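Local coordinates for FOP (Homo sapiens, PDB 2D68), which is required for anchoring microtubules to centrosomes and for ciliation, forming homodimers, with this chain being its N-terminal LisH-containing dimerisation domain, at residues Leu29-Leu34 against Gly71-Leu76. Numbering follows the deposited sequence.
Sequences LQFFNL and GGPLLL
Phe31, on the last turn of helix 16-31, comes closest in backbone to Pro73, just ahead of helix 74-80, with their CA atoms 5.7 Å apart. A Schellman motif ends helix 16-31, Leu34 N bonding to Leu29 O and Asn33 N to Gln30 O, with Asn33 at positive phi. Phe31 carries the contact: a chi1 of -170° swings its ring away from the backbone N and over the Gly72-Pro73 peptide, where Pro73 N sits 3.5 Å above the ring centre. Pro73 CD adds a CH-pi contact to this ring, 4.0 Å from its centroid and 27° off the normal. At the ring edge, Gly71 O lies 3.4 Å from Phe31 CZ. Phe32 CE2 reaches Pro73 CG at 3.8 Å, both rings meeting the proline from the same side. Replacing Phe31 with alanine would probably leave the Gly72-Pro73 peptide without its aromatic cover and open a gap beside the proline. Within the helical bundle of the FOP N-terminal dimerisation domain, Arg54 of helix 54-61 touches Phe31 and its NH1 hydrogen-bonds Gly72 O, while Glu27 OE1 of helix 16-31 accepts a hydrogen bond from Leu74 N; Phe12 of the second subunit packs on Phe32 and Pro73, linking the contact to the dimer interface.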
loop_
_atom_site.group_PDB
_atom_site.type_symbol
_atom_site.label_atom_id
_atom_site.label_comp_id
_atom_site.label_asym_id
_atom_site.label_seq_id
_atom_site.Cartn_x
_atom_site.Cartn_y
_atom_site.Cartn_z
ATOM N N LEU B 29 0.100 5.073 -5.049
ATOM C CA LEU B 29 -0.137 5.157 -6.496
ATOM C C LEU B 29 -0.116 6.605 -6.953
ATOM O O LEU B 29 0.495 6.944 -7.984
ATOM C CB LEU B 29 -1.464 4.476 -6.873
ATOM C CG LEU B 29 -1.586 2.996 -6.522
ATOM C CD1 LEU B 29 -3.036 2.534 -6.843
ATOM C CD2 LEU B 29 -0.582 2.149 -7.292
ATOM N N GLN B 30 -0.756 7.484 -6.189
ATOM C CA GLN B 30 -0.782 8.914 -6.547
ATOM C C GLN B 30 0.601 9.550 -6.455
ATOM O O GLN B 30 1.020 10.312 -7.355
ATOM C CB GLN B 30 -1.823 9.654 -5.709
ATOM C CG GLN B 30 -3.223 9.095 -5.988
ATOM C CD GLN B 30 -4.360 10.015 -5.613
ATOM O OE1 GLN B 30 -5.105 9.731 -4.681
ATOM N NE2 GLN B 30 -4.529 11.096 -6.368
ATOM N N PHE B 31 1.335 9.200 -5.400
ATOM C CA PHE B 31 2.694 9.745 -5.209
ATOM C C PHE B 31 3.609 9.527 -6.417
ATOM O O PHE B 31 4.392 10.420 -6.782
ATOM C CB PHE B 31 3.356 9.185 -3.935
ATOM C CG PHE B 31 4.631 9.902 -3.582
ATOM C CD1 PHE B 31 4.584 11.100 -2.859
ATOM C CD2 PHE B 31 5.863 9.446 -4.054
ATOM C CE1 PHE B 31 5.766 11.789 -2.571
ATOM C CE2 PHE B 31 7.050 10.124 -3.761
ATOM C CZ PHE B 31 6.987 11.308 -3.024
ATOM N N PHE B 32 3.528 8.339 -7.012
ATOM C CA PHE B 32 4.390 7.985 -8.139
ATOM C C PHE B 32 3.711 8.160 -9.496
ATOM O O PHE B 32 4.193 7.651 -10.514
ATOM C CB PHE B 32 4.971 6.588 -7.959
ATOM C CG PHE B 32 6.035 6.531 -6.912
ATOM C CD1 PHE B 32 7.245 7.197 -7.110
ATOM C CD2 PHE B 32 5.820 5.853 -5.709
ATOM C CE1 PHE B 32 8.233 7.191 -6.137
ATOM C CE2 PHE B 32 6.819 5.828 -4.725
ATOM C CZ PHE B 32 8.030 6.482 -4.953
ATOM N N ASN B 33 2.616 8.914 -9.509
ATOM C CA ASN B 33 1.884 9.187 -10.758
ATOM C C ASN B 33 1.533 7.922 -11.528
ATOM O O ASN B 33 1.642 7.874 -12.767
ATOM C CB ASN B 33 2.679 10.151 -11.633
ATOM C CG ASN B 33 2.955 11.461 -10.927
ATOM O OD1 ASN B 33 4.108 11.832 -10.733
ATOM N ND2 ASN B 33 1.910 12.146 -10.519
ATOM N N LEU B 34 1.100 6.895 -10.792
ATOM C CA LEU B 34 0.695 5.632 -11.409
ATOM C C LEU B 34 -0.780 5.780 -11.787
ATOM O O LEU B 34 -1.682 5.154 -11.200
ATOM C CB LEU B 34 0.966 4.473 -10.450
ATOM C CG LEU B 34 2.445 4.337 -10.058
ATOM C CD1 LEU B 34 2.654 3.276 -9.006
ATOM C CD2 LEU B 34 3.345 4.044 -11.256
ATOM N N GLY B 71 9.331 13.836 0.601
ATOM C CA GLY B 71 10.003 13.300 -0.582
ATOM C C GLY B 71 9.687 11.852 -0.888
ATOM O O GLY B 71 10.222 11.280 -1.842
ATOM N N GLY B 72 8.810 11.249 -0.085
ATOM C CA GLY B 72 8.421 9.853 -0.315
ATOM C C GLY B 72 6.939 9.645 -0.079
ATOM O O GLY B 72 6.279 10.504 0.497
ATOM N N PRO B 73 6.405 8.495 -0.518
ATOM C CA PRO B 73 5.005 8.201 -0.213
ATOM C C PRO B 73 4.884 7.995 1.296
ATOM O O PRO B 73 5.884 7.716 1.972
ATOM C CB PRO B 73 4.738 6.886 -0.971
ATOM C CG PRO B 73 6.115 6.225 -0.985
ATOM C CD PRO B 73 7.072 7.386 -1.209
ATOM N N LEU B 74 3.686 8.154 1.835
ATOM C CA LEU B 74 3.533 8.029 3.272
ATOM C C LEU B 74 3.909 6.621 3.768
ATOM O O LEU B 74 4.446 6.466 4.866
ATOM C CB LEU B 74 2.115 8.433 3.681
ATOM C CG LEU B 74 1.989 8.971 5.090
ATOM C CD1 LEU B 74 2.802 10.254 5.257
ATOM C CD2 LEU B 74 0.503 9.232 5.370
ATOM N N LEU B 75 3.632 5.591 2.964
ATOM C CA LEU B 75 4.006 4.217 3.342
ATOM C C LEU B 75 5.502 4.064 3.556
ATOM O O LEU B 75 5.946 3.202 4.308
ATOM C CB LEU B 75 3.529 3.211 2.291
ATOM C CG LEU B 75 2.090 2.741 2.431
ATOM C CD1 LEU B 75 1.661 1.901 1.230
ATOM C CD2 LEU B 75 1.892 1.950 3.744
ATOM N N LEU B 76 6.306 4.899 2.890
ATOM C CA LEU B 76 7.745 4.849 3.169
ATOM C C LEU B 76 8.029 5.166 4.646
ATOM O O LEU B 76 8.857 4.499 5.294
ATOM C CB LEU B 76 8.511 5.799 2.249
ATOM C CG LEU B 76 10.021 5.757 2.525
ATOM C CD1 LEU B 76 10.608 4.398 2.303
ATOM C CD2 LEU B 76 10.731 6.803 1.671
#